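Local structure of 5-carboxymethyl-2-hydroxymuconate semialdehyde dehydrogenase (Thermus thermophilus, 2D4E) at residues C[177-180]-C[181-185]; C[226-229]-C[230-233]; C[251-254]-C[255-259]; C[398-401]-C[402-405]. The protein probably catalyses the NAD-dependent oxidation of 5-carboxymethyl-2-hydroxymuconate semialdehyde to the corresponding acid, as a member of the aldehyde dehydrogenase family. All coordinates share one frame; numbering follows the deposited sequence.

Interaction 1. Residues C[177-180]-C[181-185]; sequences MLST and WRIAP
Ser179 and Ile183 meet one turn apart. Their backbone bond, Ile183 N to Ser179 O, is 2.9 Å long. The same oxygen also takes Arg182 N at 3.1 Å, so two donors share one acceptor. Ala184 N continues the helical pattern to Thr180 O at 3.0 Å, while the bond of Trp181 N to Met177 O is weak. Arg182 N bonds Ser179 O rather than Leu178 O, and a water donates to Leu178 O at 2.8 Å; the water in turn accepts from Arg182 NE. Pro185 has no N-H to give, and the helix is kinked there.

All this belongs to helix 175-188, the crossover of a beta-alpha-beta unit between strands 166-169 and 193-196 of the parallel sheet that binds NAD. Leu178 sets its apolar CD1 against the nicotinamide ring of the cofactor.

Ile183 folds its CD1 back over the preceding turn, to 4.0 Å from Ser179 CB, and helix 203-214 covers this side through Leu208. Trp181, with CG anti to its own N (chi1 179°), runs alongside Met177; in one of the two Met177 conformers, Met177 CE lies 4.1 Å from Trp181 CB.

The polar ends find partners beyond the turn: Ser179 OG bonds Pro175 O, Thr180 OG1 bonds Leu176 O, and the guanidinium of Arg182 forms salt bridges with Glu486 and Glu271.

Interaction 2. Residues C[226-229]-C[230-233]; sequences QGFG and EEAG. With NAD (nicotinamide-adenine-dinucleotide), chain K.
Phe228 and Glu231 choose nearly the same first torsion (chi1 -60° and -62°), each CG lying opposite its carbonyl carbon, and the two side chains consequently run alongside one another in the same direction. Glu231 is extended beyond CG, which carries OE1 to the edge of the Phe228 ring, in its plane and 3.8 Å from Phe228 CD1. A water donates to Glu231 OE2 and accepts from Phe228 N. Arg60 forms a salt bridge with OE1, which probably offsets the charge of the carboxylate.

Phe228 is the N-cap residue. Its carbonyl O receives Glu231 N and Gly233 N, both at 3.1 Å and from opposite faces of its plane; the bond from Gly233, five residues on, is the mark of a pi-type turn.

Glycines suit the cofactor side, where a beta carbon on Gly229 would run into the adenine. Gly229 CA comes within 3.1 Å of the ribose oxygen O2B of NAD, and Gly233 C within 3.3 Å of its C2A. The glycine-rich turn thus lets the backbone approach the adenosine half of NAD closely. This turn joins strand 222-224, at the edge of the parallel sheet, to helix 229-238, with Lys196 of the next strand donating to Gly227 O.

Interaction 3. Residues C[251-254]-C[255-259]; sequences TETG and KIVMR. With NAD (nicotinamide-adenine-dinucleotide), chain K.
Thr251 to Arg259 form the first turns of helix 251-261, which links strands 244-248 and 267-271 in a beta-alpha-beta unit of the NAD-binding fold, and one flank of this helix lines the cofactor pocket. Four regular backbone bonds hold the turns together, among them Val257 N to Thr253 O and Met258 N to Gly254 O, both 2.9 Å.

On the cofactor side, Thr253 sets OG1 beside its own N (chi1 -57°), and from there the hydroxyl donates to the phosphate oxygen O2A of NAD at 2.8 Å. The methyl Thr253 CG2 also faces the cofactor, 3.8 Å from NAD C8A. It meets Val257 CG2 at 4.1 Å as well. Ile256 and Val257, three and four residues on from Thr253, offer branched aliphatic methyl groups to the adenine. Ile256 CG2 lies 3.4 Å from N6A of NAD, and Val257 CG2 approaches its C2A. Leu247 of strand 244-248 backs both Thr253 and Val257.

The other flank carries charge. Glu252 is bent at chi2, and its carboxylate crosses the extended chain of Lys255. Glu252 OE1 and Lys255 NZ are 4.0 Å apart, too far for a salt bridge, and a water joins them. Further along, Arg259 NH2 forms a salt bridge with Asp263 of the second subunit.

The chemistry thus differs by flank: Thr253 anchors the pyrophosphate with a neutral hydroxyl while methyls meet the base, whereas Glu252 and Lys255, with one water between them, probably attract only modestly.

Interaction 4. Residues C[398-401]-C[402-405]; sequences VGEN and HMKI
Met403 reaches across to Gly399 and Glu400, and this is the compact half of the contact. Its extended chain, with CG opposite the carbonyl carbon (chi1 -69°), brings SD to 3.7 Å from Gly399 CA. Glycine suits that place because a beta carbon there would point straight at the sulfur. SD also accepts a weak but fairly straight bond from Glu400 N, at 3.3 Å, while CE lies 4.1 Å from Glu400 CG. Met403 N reaches Glu400 O at 3.0 Å. Glu366 and Ala368 pack against the methionine, and the buried amide of Asn401 finds Arg310 through OD1.

The outer half is exposed. Here Glu400 and His402 lie side by side, with carboxylate and ring planes 68° apart. His402 holds its ring between its backbone N and carbonyl carbon (chi1 71°), which turns NE2 back to donate to Glu400 OE1. The modelled separation of these two atoms, 2.5 Å, is short for such a bond and its exact value should be treated cautiously. A nearby carboxylate would probably favour the protonated imidazole.

Glu400 to Met403 make a type I beta turn, closed by the Met403 N to Glu400 O bond. It leads from strand 395-398 into the short helix 404-407, for which Met403 is the N-cap residue and Glu366 receives the N-H groups of Lys404 and Ile405.

Three of the contacts surround one cofactor. Interactions 2 and 3, with centres 14 Å apart and nearest atoms about 6 Å apart, come from successive helices of the nucleotide-binding fold and place their residues on opposite faces of the adenine: glycines on one, aliphatic methyls on the other. Interaction 1, its centre about 20 Å from that of interaction 3, stands at the far end of NAD, where Leu178 meets the nicotinamide. Interaction 4 is remote, 26 Å from interaction 3 and 35 Å from interaction 1 between centres, on the seven-stranded mixed sheet. It touches no cofactor, but the helix it opens leads toward Glu409, which bonds to NAD.

Interaction 1. Residues C[177-180]-C[181-185]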
loop_
_atom_site.group_PDB
_atom_site.type_symbol
_atom_site.label_atom_id
_atom_site.label_comp_id
_atom_site.label_asym_id
_atom_site.label_seq_id
_atom_site.Cartn_x
_atom_site.Cartn_y
_atom_site.Cartn_z
ATOM N N MET C 177 -16.802 -17.340 -18.637
ATOM C CA MET C 177 -15.615 -16.608 -18.194
ATOM C C MET C 177 -15.866 -15.133 -17.905
ATOM O O MET C 177 -15.447 -14.617 -16.872
ATOM C CB MET C 177 -14.497 -16.744 -19.235
ATOM C CG MET C 177 -13.264 -15.890 -18.984
ATOM S SD MET C 177 -12.456 -16.234 -17.420
ATOM C CE MET C 177 -12.167 -14.565 -16.823
ATOM N N LEU C 178 -16.557 -14.456 -18.812
ATOM C CA LEU C 178 -16.819 -13.038 -18.636
ATOM C C LEU C 178 -17.871 -12.687 -17.588
ATOM O O LEU C 178 -17.846 -11.590 -17.039
ATOM C CB LEU C 178 -17.177 -12.418 -19.984
ATOM C CG LEU C 178 -16.069 -12.614 -21.029
ATOM C CD1 LEU C 178 -16.477 -11.951 -22.322
ATOM C CD2 LEU C 178 -14.757 -12.036 -20.519
ATOM N N SER C 179 -18.793 -13.599 -17.297
ATOM C CA SER C 179 -19.804 -13.300 -16.290
ATOM C C SER C 179 -19.237 -13.581 -14.903
ATOM O O SER C 179 -19.429 -12.789 -13.984
ATOM C CB SER C 179 -21.085 -14.115 -16.520
ATOM O OG SER C 179 -20.872 -15.504 -16.319
ATOM N N THR C 180 -18.524 -14.695 -14.757
ATOM C CA THR C 180 -17.929 -15.047 -13.467
ATOM C C THR C 180 -16.832 -14.059 -13.088
ATOM O O THR C 180 -16.520 -13.898 -11.907
ATOM C CB THR C 180 -17.338 -16.479 -13.467
ATOM O OG1 THR C 180 -16.313 -16.586 -14.463
ATOM C CG2 THR C 180 -18.436 -17.499 -13.742
ATOM N N TRP C 181 -16.260 -13.397 -14.092
ATOM C CA TRP C 181 -15.217 -12.393 -13.879
ATOM C C TRP C 181 -15.767 -11.248 -13.011
ATOM O O TRP C 181 -15.023 -10.611 -12.263
ATOM C CB TRP C 181 -14.755 -11.832 -15.232
ATOM C CG TRP C 181 -13.682 -10.762 -15.165
ATOM C CD1 TRP C 181 -13.730 -9.518 -15.738
ATOM C CD2 TRP C 181 -12.403 -10.857 -14.523
ATOM N NE1 TRP C 181 -12.565 -8.841 -15.492
ATOM C CE2 TRP C 181 -11.732 -9.635 -14.748
ATOM C CE3 TRP C 181 -11.759 -11.857 -13.776
ATOM C CZ2 TRP C 181 -10.445 -9.383 -14.256
ATOM C CZ3 TRP C 181 -10.478 -11.606 -13.285
ATOM C CH2 TRP C 181 -9.836 -10.379 -13.527
ATOM N N ARG C 182 -17.068 -10.995 -13.113
ATOM C CA ARG C 182 -17.707 -9.920 -12.352
ATOM C C ARG C 182 -18.480 -10.439 -11.137
ATOM O O ARG C 182 -18.510 -9.800 -10.076
ATOM C CB ARG C 182 -18.669 -9.151 -13.255
ATOM C CG ARG C 182 -18.071 -8.735 -14.594
ATOM C CD ARG C 182 -17.012 -7.649 -14.451
ATOM N NE ARG C 182 -16.932 -6.877 -15.691
ATOM C CZ ARG C 182 -16.672 -5.575 -15.753
ATOM N NH1 ARG C 182 -16.439 -4.887 -14.642
ATOM N NH2 ARG C 182 -16.640 -4.964 -16.930
ATOM N N ILE C 183 -19.112 -11.596 -11.306
ATOM C CA ILE C 183 -19.888 -12.212 -10.244
ATOM C C ILE C 183 -19.036 -12.565 -9.032
ATOM O O ILE C 183 -19.415 -12.295 -7.894
ATOM C CB ILE C 183 -20.580 -13.495 -10.746
ATOM C CG1 ILE C 183 -21.548 -13.149 -11.887
ATOM C CG2 ILE C 183 -21.300 -14.184 -9.589
ATOM C CD1 ILE C 183 -22.055 -14.367 -12.649
ATOM N N ALA C 184 -17.884 -13.174 -9.279
ATOM C CA ALA C 184 -16.990 -13.580 -8.205
ATOM C C ALA C 184 -16.589 -12.410 -7.299
ATOM O O ALA C 184 -16.748 -12.481 -6.082
ATOM C CB ALA C 184 -15.751 -14.263 -8.791
ATOM N N PRO C 185 -16.060 -11.316 -7.874
ATOM C CA PRO C 185 -15.698 -10.222 -6.970
ATOM C C PRO C 185 -16.919 -9.598 -6.293
ATOM O O PRO C 185 -16.879 -9.270 -5.110
ATOM C CB PRO C 185 -14.944 -9.243 -7.882
ATOM C CG PRO C 185 -15.485 -9.536 -9.258
ATOM C CD PRO C 185 -15.608 -11.042 -9.250
HETATM O O HOH W 1 -16.691 -9.221 -17.839
#

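Interaction 2. Residues C[226-229]-C[230-233]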
loop_
_atom_site.group_PDB
_atom_site.type_symbol
_atom_site.label_atom_id
_atom_site.label_comp_id
_atom_site.label_asym_id
_atom_site.label_seq_id
_atom_site.Cartn_x
_atom_site.Cartn_y
_atom_site.Cartn_z
ATOM N N GLN C 226 -32.922 -13.618 -18.304
ATOM C CA GLN C 226 -32.566 -13.797 -19.705
ATOM C C GLN C 226 -33.364 -12.797 -20.528
ATOM O O GLN C 226 -34.472 -12.414 -20.146
ATOM C CB GLN C 226 -32.906 -15.218 -20.161
ATOM C CG GLN C 226 -32.162 -16.308 -19.425
ATOM C CD GLN C 226 -30.753 -16.513 -19.948
ATOM O OE1 GLN C 226 -30.235 -15.697 -20.708
ATOM N NE2 GLN C 226 -30.125 -17.607 -19.533
ATOM N N GLY C 227 -32.812 -12.367 -21.656
ATOM C CA GLY C 227 -33.542 -11.421 -22.481
ATOM C C GLY C 227 -32.690 -10.509 -23.332
ATOM O O GLY C 227 -31.463 -10.480 -23.208
ATOM N N PHE C 228 -33.357 -9.748 -24.193
ATOM C CA PHE C 228 -32.695 -8.826 -25.106
ATOM C C PHE C 228 -32.134 -7.599 -24.398
ATOM O O PHE C 228 -32.639 -7.184 -23.354
ATOM C CB PHE C 228 -33.684 -8.392 -26.193
ATOM C CG PHE C 228 -34.225 -9.532 -27.009
ATOM C CD1 PHE C 228 -35.533 -9.503 -27.484
ATOM C CD2 PHE C 228 -33.425 -10.632 -27.320
ATOM C CE1 PHE C 228 -36.041 -10.557 -28.258
ATOM C CE2 PHE C 228 -33.920 -11.685 -28.091
ATOM C CZ PHE C 228 -35.231 -11.648 -28.561
ATOM N N GLY C 229 -31.091 -7.017 -24.979
ATOM C CA GLY C 229 -30.470 -5.838 -24.399
ATOM C C GLY C 229 -31.418 -4.665 -24.213
ATOM O O GLY C 229 -31.436 -4.033 -23.151
ATOM N N GLU C 230 -32.207 -4.373 -25.243
ATOM C CA GLU C 230 -33.152 -3.265 -25.190
ATOM C C GLU C 230 -34.330 -3.528 -24.259
ATOM O O GLU C 230 -35.047 -2.605 -23.887
ATOM C CB GLU C 230 -33.665 -2.942 -26.595
ATOM C CG GLU C 230 -32.730 -2.070 -27.409
ATOM C CD GLU C 230 -33.180 -1.912 -28.853
ATOM O OE1 GLU C 230 -34.398 -1.737 -29.093
ATOM O OE2 GLU C 230 -32.310 -1.955 -29.749
ATOM N N GLU C 231 -34.526 -4.783 -23.876
ATOM C CA GLU C 231 -35.629 -5.122 -22.986
ATOM C C GLU C 231 -35.135 -5.379 -21.563
ATOM O O GLU C 231 -35.152 -4.480 -20.730
ATOM C CB GLU C 231 -36.398 -6.332 -23.541
ATOM C CG GLU C 231 -37.033 -6.045 -24.907
ATOM C CD GLU C 231 -37.808 -7.215 -25.506
ATOM O OE1 GLU C 231 -38.345 -7.041 -26.619
ATOM O OE2 GLU C 231 -37.885 -8.301 -24.883
ATOM N N ALA C 232 -34.686 -6.597 -21.286
ATOM C CA ALA C 232 -34.190 -6.930 -19.956
ATOM C C ALA C 232 -32.964 -6.086 -19.592
ATOM O O ALA C 232 -32.835 -5.619 -18.460
ATOM C CB ALA C 232 -33.844 -8.412 -19.888
ATOM N N GLY C 233 -32.064 -5.895 -20.553
ATOM C CA GLY C 233 -30.869 -5.112 -20.293
ATOM C C GLY C 233 -31.154 -3.687 -19.851
ATOM O O GLY C 233 -30.719 -3.257 -18.782
HETATM P PA NAD K . -23.309 -5.788 -26.865
HETATM O O1A NAD K . -24.431 -5.475 -27.742
HETATM O O2A NAD K . -22.778 -4.589 -26.193
HETATM O O5B NAD K . -23.671 -6.847 -25.690
HETATM C C5B NAD K . -23.238 -6.747 -24.292
HETATM C C4B NAD K . -24.471 -6.811 -23.417
HETATM O O4B NAD K . -25.138 -5.550 -23.646
HETATM C C3B NAD K . -25.514 -7.887 -23.831
HETATM O O3B NAD K . -25.842 -8.735 -22.710
HETATM C C2B NAD K . -26.688 -7.036 -24.342
HETATM O O2B NAD K . -27.976 -7.660 -24.137
HETATM C C1B NAD K . -26.500 -5.752 -23.560
HETATM N N9A NAD K . -27.158 -4.619 -24.185
HETATM C C8A NAD K . -27.245 -4.281 -25.523
HETATM N N7A NAD K . -27.947 -3.146 -25.752
HETATM C C5A NAD K . -28.318 -2.751 -24.467
HETATM C C6A NAD K . -29.084 -1.620 -23.993
HETATM N N6A NAD K . -29.603 -0.697 -24.807
HETATM N N1A NAD K . -29.268 -1.530 -22.621
HETATM C C2A NAD K . -28.727 -2.497 -21.778
HETATM N N3A NAD K . -28.017 -3.563 -22.122
HETATM C C4A NAD K . -27.839 -3.644 -23.483
HETATM O O3 NAD K . -22.256 -6.488 -27.711
HETATM P PN NAD K . -21.529 -7.894 -27.803
HETATM O O1N NAD K . -21.719 -8.347 -29.196
HETATM O O2N NAD K . -22.053 -8.781 -26.751
HETATM O O5D NAD K . -20.123 -7.272 -27.616
HETATM C C5D NAD K . -18.881 -7.800 -28.014
HETATM C C4D NAD K . -18.071 -6.626 -27.564
HETATM O O4D NAD K . -17.674 -6.737 -26.179
HETATM C C3D NAD K . -16.851 -6.271 -28.402
HETATM O O3D NAD K . -16.811 -4.877 -28.767
HETATM C C2D NAD K . -15.720 -6.711 -27.474
HETATM O O2D NAD K . -14.507 -5.988 -27.769
HETATM C C1D NAD K . -16.315 -6.424 -26.113
HETATM N N1N NAD K . -15.664 -7.168 -25.022
HETATM C C2N NAD K . -14.854 -6.366 -24.234
HETATM C C3N NAD K . -14.193 -6.998 -23.191
HETATM C C7N NAD K . -13.255 -6.238 -22.265
HETATM O O7N NAD K . -12.708 -6.851 -21.366
HETATM N N7N NAD K . -13.039 -4.924 -22.453
HETATM C C4N NAD K . -14.345 -8.440 -22.946
HETATM C C5N NAD K . -15.213 -9.132 -23.840
HETATM C C6N NAD K . -15.897 -8.576 -24.886
HETATM O O HOH W 2 -36.024 -9.889 -23.496
#

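Interaction 3. Residues C[251-254]-C[255-259]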
loop_
_atom_site.group_PDB
_atom_site.type_symbol
_atom_site.label_atom_id
_atom_site.label_comp_id
_atom_site.label_asym_id
_atom_site.label_seq_id
_atom_site.Cartn_x
_atom_site.Cartn_y
_atom_site.Cartn_z
ATOM N N THR C 251 -18.547 -0.341 -27.320
ATOM C CA THR C 251 -18.399 1.021 -26.845
ATOM C C THR C 251 -19.702 1.806 -26.979
ATOM O O THR C 251 -20.072 2.577 -26.086
ATOM C CB THR C 251 -17.279 1.731 -27.618
ATOM O OG1 THR C 251 -16.053 1.005 -27.442
ATOM C CG2 THR C 251 -17.103 3.158 -27.120
ATOM N N GLU C 252 -20.404 1.596 -28.088
ATOM C CA GLU C 252 -21.658 2.300 -28.327
ATOM C C GLU C 252 -22.680 1.890 -27.279
ATOM O O GLU C 252 -23.514 2.692 -26.866
ATOM C CB GLU C 252 -22.177 1.997 -29.735
ATOM C CG GLU C 252 -23.440 2.757 -30.122
ATOM C CD GLU C 252 -23.315 4.265 -29.928
ATOM O OE1 GLU C 252 -22.361 4.876 -30.470
ATOM O OE2 GLU C 252 -24.185 4.838 -29.232
ATOM N N THR C 253 -22.611 0.638 -26.846
ATOM C CA THR C 253 -23.526 0.150 -25.826
ATOM C C THR C 253 -23.169 0.852 -24.521
ATOM O O THR C 253 -24.030 1.111 -23.686
ATOM C CB THR C 253 -23.401 -1.374 -25.644
ATOM O OG1 THR C 253 -23.643 -2.022 -26.902
ATOM C CG2 THR C 253 -24.412 -1.880 -24.613
ATOM N N GLY C 254 -21.888 1.163 -24.358
ATOM C CA GLY C 254 -21.452 1.857 -23.159
ATOM C C GLY C 254 -22.127 3.216 -23.076
ATOM O O GLY C 254 -22.583 3.629 -22.008
ATOM N N LYS C 255 -22.202 3.907 -24.211
ATOM C CA LYS C 255 -22.826 5.226 -24.271
ATOM C C LYS C 255 -24.311 5.174 -23.921
ATOM O O LYS C 255 -24.816 6.002 -23.152
ATOM C CB LYS C 255 -22.660 5.827 -25.667
ATOM C CG LYS C 255 -21.242 6.244 -26.000
ATOM C CD LYS C 255 -21.159 6.834 -27.397
ATOM C CE LYS C 255 -19.715 7.098 -27.802
ATOM N NZ LYS C 255 -19.618 7.519 -29.230
ATOM N N ILE C 256 -25.007 4.199 -24.498
ATOM C CA ILE C 256 -26.430 4.033 -24.259
ATOM C C ILE C 256 -26.689 3.702 -22.792
ATOM O O ILE C 256 -27.596 4.257 -22.167
ATOM C CB ILE C 256 -26.996 2.919 -25.172
ATOM C CG1 ILE C 256 -27.016 3.416 -26.623
ATOM C CG2 ILE C 256 -28.392 2.499 -24.710
ATOM C CD1 ILE C 256 -27.242 2.332 -27.651
ATOM N N VAL C 257 -25.874 2.814 -22.236
ATOM C CA VAL C 257 -26.040 2.420 -20.846
ATOM C C VAL C 257 -25.732 3.550 -19.878
ATOM O O VAL C 257 -26.460 3.755 -18.905
ATOM C CB VAL C 257 -25.169 1.193 -20.511
ATOM C CG1 VAL C 257 -25.126 0.969 -19.002
ATOM C CG2 VAL C 257 -25.747 -0.029 -21.191
ATOM N N MET C 258 -24.664 4.292 -20.140
ATOM C CA MET C 258 -24.302 5.395 -19.261
ATOM C C MET C 258 -25.395 6.454 -19.262
ATOM O O MET C 258 -25.756 6.990 -18.214
ATOM C CB MET C 258 -22.972 6.019 -19.702
ATOM C CG MET C 258 -22.474 7.111 -18.771
ATOM S SD MET C 258 -20.827 7.713 -19.191
ATOM C CE MET C 258 -20.713 9.161 -18.122
ATOM N N ARG C 259 -25.925 6.745 -20.446
ATOM C CA ARG C 259 -26.980 7.745 -20.589
ATOM C C ARG C 259 -28.199 7.360 -19.756
ATOM O O ARG C 259 -28.778 8.194 -19.063
ATOM C CB ARG C 259 -27.371 7.872 -22.064
ATOM C CG ARG C 259 -28.237 9.079 -22.396
ATOM C CD ARG C 259 -28.441 9.212 -23.907
ATOM N NE ARG C 259 -27.176 9.404 -24.616
ATOM C CZ ARG C 259 -26.687 8.575 -25.539
ATOM N NH1 ARG C 259 -27.350 7.475 -25.883
ATOM N NH2 ARG C 259 -25.526 8.847 -26.122
HETATM P PA NAD K . -23.309 -5.788 -26.865
HETATM O O1A NAD K . -24.431 -5.475 -27.742
HETATM O O2A NAD K . -22.778 -4.589 -26.193
HETATM O O5B NAD K . -23.671 -6.847 -25.690
HETATM C C5B NAD K . -23.238 -6.747 -24.292
HETATM C C4B NAD K . -24.471 -6.811 -23.417
HETATM O O4B NAD K . -25.138 -5.550 -23.646
HETATM C C3B NAD K . -25.514 -7.887 -23.831
HETATM O O3B NAD K . -25.842 -8.735 -22.710
HETATM C C2B NAD K . -26.688 -7.036 -24.342
HETATM O O2B NAD K . -27.976 -7.660 -24.137
HETATM C C1B NAD K . -26.500 -5.752 -23.560
HETATM N N9A NAD K . -27.158 -4.619 -24.185
HETATM C C8A NAD K . -27.245 -4.281 -25.523
HETATM N N7A NAD K . -27.947 -3.146 -25.752
HETATM C C5A NAD K . -28.318 -2.751 -24.467
HETATM C C6A NAD K . -29.084 -1.620 -23.993
HETATM N N6A NAD K . -29.603 -0.697 -24.807
HETATM N N1A NAD K . -29.268 -1.530 -22.621
HETATM C C2A NAD K . -28.727 -2.497 -21.778
HETATM N N3A NAD K . -28.017 -3.563 -22.122
HETATM C C4A NAD K . -27.839 -3.644 -23.483
HETATM O O3 NAD K . -22.256 -6.488 -27.711
HETATM P PN NAD K . -21.529 -7.894 -27.803
HETATM O O1N NAD K . -21.719 -8.347 -29.196
HETATM O O2N NAD K . -22.053 -8.781 -26.751
HETATM O O5D NAD K . -20.123 -7.272 -27.616
HETATM C C5D NAD K . -18.881 -7.800 -28.014
HETATM C C4D NAD K . -18.071 -6.626 -27.564
HETATM O O4D NAD K . -17.674 -6.737 -26.179
HETATM C C3D NAD K . -16.851 -6.271 -28.402
HETATM O O3D NAD K . -16.811 -4.877 -28.767
HETATM C C2D NAD K . -15.720 -6.711 -27.474
HETATM O O2D NAD K . -14.507 -5.988 -27.769
HETATM C C1D NAD K . -16.315 -6.424 -26.113
HETATM N N1N NAD K . -15.664 -7.168 -25.022
HETATM C C2N NAD K . -14.854 -6.366 -24.234
HETATM C C3N NAD K . -14.193 -6.998 -23.191
HETATM C C7N NAD K . -13.255 -6.238 -22.265
HETATM O O7N NAD K . -12.708 -6.851 -21.366
HETATM N N7N NAD K . -13.039 -4.924 -22.453
HETATM C C4N NAD K . -14.345 -8.440 -22.946
HETATM C C5N NAD K . -15.213 -9.132 -23.840
HETATM C C6N NAD K . -15.897 -8.576 -24.886
HETATM O O HOH W 3 -22.075 7.680 -31.233
HETATM O O HOH W 4 -25.579 6.687 -28.315
#

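Interaction 4. Residues C[398-401]-C[402-405]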
loop_
_atom_site.group_PDB
_atom_site.type_symbol
_atom_site.label_atom_id
_atom_site.label_comp_id
_atom_site.label_asym_id
_atom_site.label_seq_id
_atom_site.Cartn_x
_atom_site.Cartn_y
_atom_site.Cartn_z
ATOM N N VAL C 398 -3.672 -5.518 -46.185
ATOM C CA VAL C 398 -2.521 -4.644 -46.031
ATOM C C VAL C 398 -3.197 -3.304 -46.275
ATOM O O VAL C 398 -3.834 -3.111 -47.310
ATOM C CB VAL C 398 -1.439 -4.862 -47.097
ATOM C CG1 VAL C 398 -0.485 -3.679 -47.096
ATOM C CG2 VAL C 398 -0.664 -6.135 -46.795
ATOM N N GLY C 399 -3.105 -2.396 -45.312
ATOM C CA GLY C 399 -3.747 -1.112 -45.487
ATOM C C GLY C 399 -3.077 0.037 -44.768
ATOM O O GLY C 399 -1.872 0.015 -44.506
ATOM N N GLU C 400 -3.871 1.053 -44.452
ATOM C CA GLU C 400 -3.373 2.238 -43.769
ATOM C C GLU C 400 -4.188 2.443 -42.506
ATOM O O GLU C 400 -5.365 2.091 -42.455
ATOM C CB GLU C 400 -3.479 3.456 -44.689
ATOM C CG GLU C 400 -2.825 3.226 -46.041
ATOM C CD GLU C 400 -2.906 4.433 -46.964
ATOM O OE1 GLU C 400 -4.021 4.961 -47.178
ATOM O OE2 GLU C 400 -1.849 4.848 -47.486
ATOM N N ASN C 401 -3.555 3.024 -41.495
ATOM C CA ASN C 401 -4.190 3.241 -40.204
ATOM C C ASN C 401 -5.430 4.132 -40.205
ATOM O O ASN C 401 -6.233 4.073 -39.277
ATOM C CB ASN C 401 -3.160 3.790 -39.214
ATOM C CG ASN C 401 -3.553 3.535 -37.773
ATOM O OD1 ASN C 401 -3.668 2.386 -37.351
ATOM N ND2 ASN C 401 -3.772 4.604 -37.014
ATOM N N HIS C 402 -5.594 4.951 -41.240
ATOM C CA HIS C 402 -6.744 5.851 -41.327
ATOM C C HIS C 402 -7.959 5.146 -41.936
ATOM O O HIS C 402 -9.071 5.679 -41.922
ATOM C CB HIS C 402 -6.393 7.068 -42.187
ATOM C CG HIS C 402 -6.252 6.747 -43.645
ATOM N ND1 HIS C 402 -7.333 6.453 -44.450
ATOM C CD2 HIS C 402 -5.154 6.614 -44.427
ATOM C CE1 HIS C 402 -6.908 6.148 -45.663
ATOM N NE2 HIS C 402 -5.590 6.237 -45.675
ATOM N N MET C 403 -7.741 3.958 -42.487
ATOM C CA MET C 403 -8.831 3.207 -43.093
ATOM C C MET C 403 -9.861 2.772 -42.061
ATOM O O MET C 403 -9.552 2.611 -40.881
ATOM C CB MET C 403 -8.293 1.982 -43.826
ATOM C CG MET C 403 -7.506 2.322 -45.076
ATOM S SD MET C 403 -6.883 0.852 -45.890
ATOM C CE MET C 403 -6.284 1.562 -47.449
ATOM N N LYS C 404 -11.092 2.591 -42.525
ATOM C CA LYS C 404 -12.186 2.180 -41.667
ATOM C C LYS C 404 -11.917 0.814 -41.027
ATOM O O LYS C 404 -12.239 0.603 -39.859
ATOM C CB LYS C 404 -13.486 2.142 -42.478
ATOM C CG LYS C 404 -14.740 1.881 -41.650
ATOM C CD LYS C 404 -15.986 1.814 -42.531
ATOM C CE LYS C 404 -16.281 3.148 -43.213
ATOM N NZ LYS C 404 -16.731 4.183 -42.239
ATOM N N ILE C 405 -11.320 -0.111 -41.777
ATOM C CA ILE C 405 -11.044 -1.436 -41.224
ATOM C C ILE C 405 -9.934 -1.384 -40.188
ATOM O O ILE C 405 -9.715 -2.346 -39.450
ATOM C CB ILE C 405 -10.649 -2.475 -42.312
ATOM C CG1 ILE C 405 -9.420 -2.004 -43.086
ATOM C CG2 ILE C 405 -11.824 -2.727 -43.236
ATOM C CD1 ILE C 405 -8.835 -3.075 -43.994
#